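Local atomic coordinates of programmed cell death 6-interacting protein (Homo sapiens, PDB entry 5WA1), a protein that helps sort cargo into the intralumenal vesicles of multivesicular bodies and also acts in cytokinesis, membrane repair and apoptosis, its Bro1 domain (the part in this chain) binding CHMP4 proteins. Residues V28-T33 / L145-A150; T115-F120 / S129-L134; A180-K185 / T207-M212. All blocks are in the same frame, centred on the assembly; numbering follows the deposited sequence.

Contact 1: V28-T33 / L145-A150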
loop_
_atom_site.group_PDB
_atom_site.type_symbol
_atom_site.label_atom_id
_atom_site.label_comp_id
_atom_site.label_asym_id
_atom_site.label_seq_id
_atom_site.Cartn_x
_atom_site.Cartn_y
_atom_site.Cartn_z
ATOM N N VAL A 28 6.191 3.985 2.198
ATOM C CA VAL A 28 6.272 5.324 1.628
ATOM C C VAL A 28 6.560 6.312 2.751
ATOM O O VAL A 28 5.941 6.241 3.818
ATOM C CB VAL A 28 4.969 5.691 0.893
ATOM C CG1 VAL A 28 5.066 7.075 0.267
ATOM C CG2 VAL A 28 4.652 4.635 -0.167
ATOM N N GLN A 29 7.500 7.224 2.513
ATOM C CA GLN A 29 7.775 8.284 3.474
ATOM C C GLN A 29 6.650 9.318 3.471
ATOM O O GLN A 29 6.018 9.573 2.443
ATOM C CB GLN A 29 9.111 8.960 3.159
ATOM C CG GLN A 29 10.314 8.039 3.318
ATOM C CD GLN A 29 10.525 7.595 4.758
ATOM O OE1 GLN A 29 10.149 6.483 5.140
ATOM N NE2 GLN A 29 11.137 8.459 5.560
ATOM N N LEU A 30 6.399 9.909 4.641
ATOM C CA LEU A 30 5.350 10.906 4.769
ATOM C C LEU A 30 5.820 12.247 4.208
ATOM O O LEU A 30 7.011 12.567 4.218
ATOM C CB LEU A 30 4.939 11.070 6.237
ATOM C CG LEU A 30 3.891 10.122 6.846
ATOM C CD1 LEU A 30 4.344 8.669 6.857
ATOM C CD2 LEU A 30 3.538 10.574 8.252
ATOM N N LYS A 31 4.866 13.032 3.712
ATOM C CA LYS A 31 5.162 14.386 3.262
ATOM C C LYS A 31 5.287 15.319 4.458
ATOM O O LYS A 31 4.579 15.169 5.455
ATOM C CB LYS A 31 4.071 14.891 2.316
ATOM C CG LYS A 31 3.917 14.054 1.047
ATOM C CD LYS A 31 2.656 14.412 0.257
ATOM C CE LYS A 31 2.637 15.872 -0.188
ATOM N NZ LYS A 31 3.907 16.322 -0.829
ATOM N N LYS A 32 6.202 16.275 4.358
ATOM C CA LYS A 32 6.387 17.283 5.388
ATOM C C LYS A 32 5.592 18.534 5.030
ATOM O O LYS A 32 5.356 18.832 3.855
ATOM C CB LYS A 32 7.871 17.624 5.542
ATOM C CG LYS A 32 8.744 16.441 5.919
ATOM C CD LYS A 32 10.214 16.811 5.848
ATOM C CE LYS A 32 11.104 15.581 5.916
ATOM N NZ LYS A 32 12.526 15.935 5.651
ATOM N N THR A 33 5.162 19.261 6.056
ATOM C CA THR A 33 4.420 20.489 5.828
ATOM C C THR A 33 4.855 21.522 6.853
ATOM O O THR A 33 5.353 21.181 7.931
ATOM C CB THR A 33 2.898 20.262 5.899
ATOM O OG1 THR A 33 2.209 21.494 5.643
ATOM C CG2 THR A 33 2.494 19.734 7.265
ATOM N N LEU A 145 -4.304 12.816 3.122
ATOM C CA LEU A 145 -4.646 11.436 2.788
ATOM C C LEU A 145 -3.422 10.665 2.308
ATOM O O LEU A 145 -3.318 9.458 2.552
ATOM C CB LEU A 145 -5.752 11.391 1.730
ATOM C CG LEU A 145 -6.248 9.971 1.416
ATOM C CD1 LEU A 145 -6.665 9.256 2.698
ATOM C CD2 LEU A 145 -7.387 9.987 0.392
ATOM N N PHE A 146 -2.491 11.343 1.632
ATOM C CA PHE A 146 -1.226 10.715 1.264
ATOM C C PHE A 146 -0.489 10.206 2.493
ATOM O O PHE A 146 0.039 9.090 2.497
ATOM C CB PHE A 146 -0.351 11.716 0.501
ATOM C CG PHE A 146 0.918 11.115 -0.064
ATOM C CD1 PHE A 146 2.057 10.991 0.721
ATOM C CD2 PHE A 146 0.965 10.686 -1.382
ATOM C CE1 PHE A 146 3.215 10.432 0.205
ATOM C CE2 PHE A 146 2.125 10.137 -1.914
ATOM C CZ PHE A 146 3.250 10.010 -1.119
ATOM N N ASN A 147 -0.422 11.027 3.542
ATOM C CA ASN A 147 0.302 10.622 4.741
ATOM C C ASN A 147 -0.437 9.532 5.502
ATOM O O ASN A 147 0.207 8.701 6.145
ATOM C CB ASN A 147 0.568 11.840 5.636
ATOM C CG ASN A 147 1.740 12.674 5.139
ATOM O OD1 ASN A 147 2.202 12.483 4.017
ATOM N ND2 ASN A 147 2.226 13.594 5.968
ATOM N N CYS A 148 -1.776 9.520 5.460
ATOM C CA CYS A 148 -2.503 8.385 6.026
ATOM C C CYS A 148 -2.073 7.094 5.344
ATOM O O CYS A 148 -1.729 6.105 6.005
ATOM C CB CYS A 148 -4.011 8.568 5.868
ATOM S SG CYS A 148 -4.727 9.985 6.744
ATOM N N ALA A 149 -2.087 7.095 4.010
ATOM C CA ALA A 149 -1.678 5.913 3.254
ATOM C C ALA A 149 -0.221 5.558 3.527
ATOM O O ALA A 149 0.114 4.385 3.741
ATOM C CB ALA A 149 -1.905 6.158 1.761
ATOM N N ALA A 150 0.661 6.563 3.527
ATOM C CA ALA A 150 2.083 6.320 3.750
ATOM C C ALA A 150 2.336 5.757 5.142
ATOM O O ALA A 150 3.078 4.780 5.307
ATOM C CB ALA A 150 2.868 7.622 3.546
#

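Contact 2: T115-F120 / S129-L134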
loop_
_atom_site.group_PDB
_atom_site.type_symbol
_atom_site.label_atom_id
_atom_site.label_comp_id
_atom_site.label_asym_id
_atom_site.label_seq_id
_atom_site.Cartn_x
_atom_site.Cartn_y
_atom_site.Cartn_z
ATOM N N THR A 115 1.547 24.626 2.729
ATOM C CA THR A 115 2.797 24.376 2.030
ATOM C C THR A 115 3.250 22.963 2.349
ATOM O O THR A 115 3.406 22.614 3.522
ATOM C CB THR A 115 3.865 25.388 2.440
ATOM O OG1 THR A 115 3.403 26.707 2.138
ATOM C CG2 THR A 115 5.160 25.125 1.690
ATOM N N TRP A 116 3.460 22.163 1.307
ATOM C CA TRP A 116 3.849 20.768 1.443
ATOM C C TRP A 116 5.051 20.490 0.557
ATOM O O TRP A 116 5.198 21.071 -0.523
ATOM C CB TRP A 116 2.712 19.822 1.062
ATOM C CG TRP A 116 1.597 19.797 2.050
ATOM C CD1 TRP A 116 0.590 20.710 2.177
ATOM C CD2 TRP A 116 1.366 18.797 3.049
ATOM N NE1 TRP A 116 -0.253 20.343 3.199
ATOM C CE2 TRP A 116 0.201 19.172 3.751
ATOM C CE3 TRP A 116 2.031 17.625 3.421
ATOM C CZ2 TRP A 116 -0.315 18.413 4.801
ATOM C CZ3 TRP A 116 1.517 16.872 4.466
ATOM C CH2 TRP A 116 0.359 17.273 5.143
ATOM N N LYS A 117 5.900 19.620 1.037
ATOM C CA LYS A 117 7.084 19.240 0.341
ATOM C C LYS A 117 6.885 17.891 -0.364
ATOM O O LYS A 117 6.090 17.087 0.056
ATOM C CB LYS A 117 8.187 19.145 1.351
ATOM C CG LYS A 117 9.563 19.109 0.772
ATOM C CD LYS A 117 10.561 18.847 1.867
ATOM C CE LYS A 117 11.912 18.547 1.267
ATOM N NZ LYS A 117 12.718 17.721 2.196
ATOM N N ASP A 118 7.594 17.670 -1.458
ATOM C CA ASP A 118 7.475 16.404 -2.176
ATOM C C ASP A 118 7.976 15.255 -1.312
ATOM O O ASP A 118 9.016 15.359 -0.655
ATOM C CB ASP A 118 8.263 16.458 -3.483
ATOM C CG ASP A 118 7.912 15.318 -4.422
ATOM O OD1 ASP A 118 8.510 14.226 -4.291
ATOM O OD2 ASP A 118 7.035 15.511 -5.290
ATOM N N ALA A 119 7.225 14.143 -1.317
ATOM C CA ALA A 119 7.627 12.983 -0.534
ATOM C C ALA A 119 8.887 12.329 -1.090
ATOM O O ALA A 119 9.633 11.690 -0.336
ATOM C CB ALA A 119 6.492 11.961 -0.482
ATOM N N PHE A 120 9.146 12.475 -2.392
ATOM C CA PHE A 120 10.196 11.718 -3.064
ATOM C C PHE A 120 11.301 12.597 -3.624
ATOM O O PHE A 120 12.483 12.298 -3.418
ATOM C CB PHE A 120 9.597 10.873 -4.200
ATOM C CG PHE A 120 8.474 9.986 -3.762
ATOM C CD1 PHE A 120 8.664 9.054 -2.755
ATOM C CD2 PHE A 120 7.224 10.089 -4.354
ATOM C CE1 PHE A 120 7.635 8.237 -2.355
ATOM C CE2 PHE A 120 6.182 9.281 -3.947
ATOM C CZ PHE A 120 6.390 8.351 -2.951
ATOM N N SER A 129 14.559 22.713 -1.934
ATOM C CA SER A 129 13.690 21.551 -1.962
ATOM C C SER A 129 12.525 21.774 -2.923
ATOM O O SER A 129 12.308 22.873 -3.443
ATOM C CB SER A 129 13.173 21.230 -0.561
ATOM O OG SER A 129 12.388 22.292 -0.050
ATOM N N VAL A 130 11.768 20.708 -3.158
ATOM C CA VAL A 130 10.609 20.745 -4.042
ATOM C C VAL A 130 9.382 20.916 -3.156
ATOM O O VAL A 130 8.907 19.963 -2.528
ATOM C CB VAL A 130 10.521 19.490 -4.916
ATOM C CG1 VAL A 130 9.302 19.562 -5.824
ATOM C CG2 VAL A 130 11.789 19.342 -5.742
ATOM N N LYS A 131 8.872 22.144 -3.101
ATOM C CA LYS A 131 7.730 22.515 -2.283
ATOM C C LYS A 131 6.613 23.049 -3.168
ATOM O O LYS A 131 6.846 23.502 -4.294
ATOM C CB LYS A 131 8.112 23.581 -1.246
ATOM C CG LYS A 131 9.149 23.149 -0.225
ATOM C CD LYS A 131 9.460 24.291 0.735
ATOM C CE LYS A 131 10.350 23.840 1.886
ATOM N NZ LYS A 131 10.633 24.951 2.838
ATOM N N LEU A 132 5.390 22.998 -2.644
ATOM C CA LEU A 132 4.244 23.620 -3.300
ATOM C C LEU A 132 3.317 24.205 -2.243
ATOM O O LEU A 132 2.958 23.520 -1.281
ATOM C CB LEU A 132 3.490 22.613 -4.175
ATOM C CG LEU A 132 2.147 23.096 -4.736
ATOM C CD1 LEU A 132 2.315 24.371 -5.566
ATOM C CD2 LEU A 132 1.474 21.997 -5.546
ATOM N N ALA A 133 2.926 25.464 -2.430
ATOM C CA ALA A 133 2.020 26.148 -1.519
ATOM C C ALA A 133 0.757 26.540 -2.268
ATOM O O ALA A 133 0.832 27.175 -3.324
ATOM C CB ALA A 133 2.684 27.381 -0.906
ATOM N N LEU A 134 -0.399 26.156 -1.730
ATOM C CA LEU A 134 -1.678 26.463 -2.352
ATOM C C LEU A 134 -2.700 26.841 -1.291
ATOM O O LEU A 134 -2.728 26.258 -0.202
ATOM C CB LEU A 134 -2.202 25.277 -3.166
ATOM C CG LEU A 134 -1.420 24.922 -4.431
ATOM C CD1 LEU A 134 -1.940 23.630 -5.026
ATOM C CD2 LEU A 134 -1.511 26.057 -5.440
#

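Contact 3: A180-K185 / T207-M212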
loop_
_atom_site.group_PDB
_atom_site.type_symbol
_atom_site.label_atom_id
_atom_site.label_comp_id
_atom_site.label_asym_id
_atom_site.label_seq_id
_atom_site.Cartn_x
_atom_site.Cartn_y
_atom_site.Cartn_z
ATOM N N ALA A 180 -6.423 4.411 -0.493
ATOM C CA ALA A 180 -6.227 5.838 -0.266
ATOM C C ALA A 180 -5.371 6.463 -1.362
ATOM O O ALA A 180 -5.680 7.561 -1.831
ATOM C CB ALA A 180 -5.605 6.080 1.111
ATOM N N PHE A 181 -4.295 5.782 -1.785
ATOM C CA PHE A 181 -3.540 6.271 -2.936
ATOM C C PHE A 181 -4.424 6.324 -4.172
ATOM O O PHE A 181 -4.323 7.254 -4.979
ATOM C CB PHE A 181 -2.316 5.388 -3.208
ATOM C CG PHE A 181 -1.207 5.551 -2.206
ATOM C CD1 PHE A 181 -0.730 6.807 -1.865
ATOM C CD2 PHE A 181 -0.627 4.428 -1.611
ATOM C CE1 PHE A 181 0.303 6.953 -0.941
ATOM C CE2 PHE A 181 0.397 4.565 -0.685
ATOM C CZ PHE A 181 0.872 5.825 -0.353
ATOM N N LEU A 182 -5.311 5.337 -4.326
ATOM C CA LEU A 182 -6.199 5.319 -5.486
ATOM C C LEU A 182 -7.221 6.444 -5.418
ATOM O O LEU A 182 -7.578 7.032 -6.450
ATOM C CB LEU A 182 -6.902 3.970 -5.588
ATOM C CG LEU A 182 -7.749 3.813 -6.842
ATOM C CD1 LEU A 182 -6.856 3.883 -8.069
ATOM C CD2 LEU A 182 -8.511 2.508 -6.793
ATOM N N HIS A 183 -7.722 6.752 -4.219
ATOM C CA HIS A 183 -8.621 7.895 -4.079
ATOM C C HIS A 183 -7.922 9.192 -4.465
ATOM O O HIS A 183 -8.522 10.061 -5.107
ATOM C CB HIS A 183 -9.160 7.980 -2.651
ATOM C CG HIS A 183 -10.296 8.943 -2.498
ATOM N ND1 HIS A 183 -10.173 10.141 -1.829
ATOM C CD2 HIS A 183 -11.579 8.882 -2.927
ATOM C CE1 HIS A 183 -11.329 10.779 -1.855
ATOM N NE2 HIS A 183 -12.199 10.037 -2.516
ATOM N N ILE A 184 -6.649 9.341 -4.089
ATOM C CA ILE A 184 -5.911 10.535 -4.491
ATOM C C ILE A 184 -5.779 10.587 -6.006
ATOM O O ILE A 184 -5.938 11.648 -6.622
ATOM C CB ILE A 184 -4.534 10.585 -3.807
ATOM C CG1 ILE A 184 -4.689 10.561 -2.288
ATOM C CG2 ILE A 184 -3.770 11.839 -4.230
ATOM C CD1 ILE A 184 -3.380 10.535 -1.561
ATOM N N LYS A 185 -5.489 9.442 -6.630
ATOM C CA LYS A 185 -5.355 9.398 -8.084
ATOM C C LYS A 185 -6.595 9.956 -8.774
ATOM O O LYS A 185 -6.489 10.736 -9.730
ATOM C CB LYS A 185 -5.089 7.962 -8.539
ATOM C CG LYS A 185 -5.069 7.790 -10.053
ATOM C CD LYS A 185 -4.783 6.357 -10.454
ATOM C CE LYS A 185 -4.832 6.202 -11.964
ATOM N NZ LYS A 185 -4.833 4.781 -12.376
ATOM N N THR A 207 0.557 4.138 -9.161
ATOM C CA THR A 207 1.542 3.067 -9.024
ATOM C C THR A 207 1.688 2.642 -7.567
ATOM O O THR A 207 1.754 1.448 -7.266
ATOM C CB THR A 207 2.893 3.495 -9.604
ATOM O OG1 THR A 207 2.762 3.685 -11.016
ATOM C CG2 THR A 207 3.957 2.425 -9.352
ATOM N N LEU A 208 1.735 3.608 -6.647
ATOM C CA LEU A 208 1.765 3.268 -5.228
ATOM C C LEU A 208 0.548 2.441 -4.833
ATOM O O LEU A 208 0.656 1.528 -4.010
ATOM C CB LEU A 208 1.828 4.542 -4.377
ATOM C CG LEU A 208 3.113 5.363 -4.526
ATOM C CD1 LEU A 208 2.984 6.687 -3.774
ATOM C CD2 LEU A 208 4.294 4.566 -4.009
ATOM N N SER A 209 -0.623 2.769 -5.382
ATOM C CA SER A 209 -1.813 1.990 -5.059
ATOM C C SER A 209 -1.639 0.533 -5.469
ATOM O O SER A 209 -2.001 -0.387 -4.723
ATOM C CB SER A 209 -3.031 2.596 -5.752
ATOM O OG SER A 209 -4.189 1.819 -5.521
ATOM N N LEU A 210 -1.084 0.300 -6.655
ATOM C CA LEU A 210 -0.861 -1.073 -7.106
ATOM C C LEU A 210 0.202 -1.780 -6.273
ATOM O O LEU A 210 0.071 -2.978 -5.976
ATOM C CB LEU A 210 -0.488 -1.058 -8.582
ATOM C CG LEU A 210 -0.239 -2.414 -9.230
ATOM C CD1 LEU A 210 -1.379 -3.384 -8.931
ATOM C CD2 LEU A 210 -0.075 -2.195 -10.721
ATOM N N ILE A 211 1.266 -1.074 -5.883
ATOM C CA ILE A 211 2.290 -1.696 -5.042
ATOM C C ILE A 211 1.683 -2.178 -3.724
ATOM O O ILE A 211 1.968 -3.287 -3.253
ATOM C CB ILE A 211 3.451 -0.713 -4.796
ATOM C CG1 ILE A 211 4.204 -0.434 -6.095
ATOM C CG2 ILE A 211 4.381 -1.249 -3.698
ATOM C CD1 ILE A 211 5.213 0.711 -5.990
ATOM N N MET A 212 0.846 -1.341 -3.102
ATOM C CA MET A 212 0.223 -1.723 -1.838
ATOM C C MET A 212 -0.757 -2.864 -2.030
ATOM O O MET A 212 -0.887 -3.736 -1.163
ATOM C CB MET A 212 -0.492 -0.512 -1.219
ATOM C CG MET A 212 0.427 0.656 -0.885
ATOM S SD MET A 212 1.722 0.198 0.292
ATOM C CE MET A 212 3.149 1.061 -0.370
#

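Contact 1: V28-T33 / L145-A150
N147 grips the backbone of K31 with both ends of its side-chain amide. OD1 of N147 accepts from K31 N at 2.7 Å, with the donor tilted 26° from the carbonyl plane, while ND2 of N147 gives a nearly straight bond to K31 O (2.9 Å) that lies in the amide plane and meets a lone pair. Two bonds to one residue fix the rotation of the amide, and L30 packs its CB and CG against the same group. One turn of helix away, A150 CB sits between V28 CB (3.9 Å) and L30 CD1 (3.8 Å).

F146 has its CG anti to the backbone N (chi1 -173°), which lays the ring alongside the extended segment. There K31 crosses it at about a right angle, CD lying 3.5 Å from F146 CD1, and V28 brings CG1 to F146 CZ at 3.7 Å. Q29 O comes to the ring edge, buried without a polar partner. Bends late in the chain turn the K31 amine away to a hydrogen bond with K117 O and a salt bridge with D199. Segment 28-33 runs between helix 137-157 and strand 114-117, and F146 meets the F181 ring of helix 164-191 edge-to-face.

Contact 2: T115-F120 / S129-L134
T115 and A133 face each other as a non-hydrogen-bonded pair in a two-stranded antiparallel beta-hairpin, a small sheet in the mainly helical Bro1 domain, and F114 and L134 continue the pairing beyond them. W116 and L132 form a hydrogen-bonded pair: W116 N donates to L132 O at 3.0 Å, and L132 N returns a bond to W116 O at 2.9 Å. Past K117 and K131, the pairing goes on through D118 N, which donates to V130 O at 2.9 Å. Each of these three carbonyls also receives a CA-H contact: L132 O from T115, W116 O from K131 and V130 O from K117.

L132 O has a further partner in the hydroxyl of Y139. The other edge of strand 114-117 is taken up as well: backbone hydrogen bonds join T115 with S34 and K117 with K32, and T115 O is hydrogen-bonded to the hydroxyl of T33. The W116 indole points to the helical side, where NE1 is bonded to E140.

D118 directs both carboxylate oxygens to backbone amides. OD2 meets D199 N; OD1 takes D121 N and F120 N, the latter closing an Asx turn at 2.7 Å from D118 OD1, on its anti side and 30° out of the carboxylate plane.

Contact 3: A180-K185 / T207-M212
The ring of F181 meets the helix of L208 and M212 with one face and part of its rim. L208 CB lies over the face, 3.9 Å from the ring centroid and 17° off the normal, a CH-pi contact. The branch of the same leucine continues across the ring, with L208 CD1 reaching F181 CE1 at 3.9 Å. M212 comes in differently: its CG stands in the ring plane at the edge, 3.9 Å from F181 CE2, and the chain then bends at chi2 and chi3. One residue thus covers a face, the other an edge.

Nearer the backbones the fit is made by a small residue. S209 lies where the two helices come closest, its CB 3.8 Å from F181 CB and its OG 3.5 Å from L182 CB. No hydrogen bond crosses between the segments. The serine holds its OG anti to the backbone N (chi1 177°), directed at the neighbouring helix, where S178 O takes up the hydroxyl in a hydrogen bond. The one polar side chain among those touching is therefore satisfied, and it adds a polar link between the helices to the apolar packing.

The short axes run antiparallel at 160° and approach to 8.1 Å, with the CA atoms of F181 and S209 only 5.1 Å apart. Helices 164-191 and 202-226 follow each other in the chain and pack as an antiparallel pair in the helical body of the Bro1 domain, a family placed in the TPR clan. Farther out, V28 and F120 pack on L208. Helix 137-157 packs on F181 through A149 and on M212 through S153, and helix 231-252 borders helix 202-226, touching L210 and holding T207 through a hydrogen bond to Q251.

Both strands of contact 2 fall between the two segments of contact 1 in sequence, and contact 3 follows both. Contact 1 sits between the others, its centre about 12 Å from the centre of each, while the centres of contacts 2 and 3 lie about 19 Å apart. Helix 137-157 follows directly on strand 131-134 of the hairpin and leads into helix 164-191, so the three contacts join the hairpin, the N-terminal extended segment and successive helices of one Bro1 domain. Helix 202-226, in contact 3, belongs to the region that interacts with CHMP4 proteins, and helix 164-191 links it to helix 137-157 of contact 1.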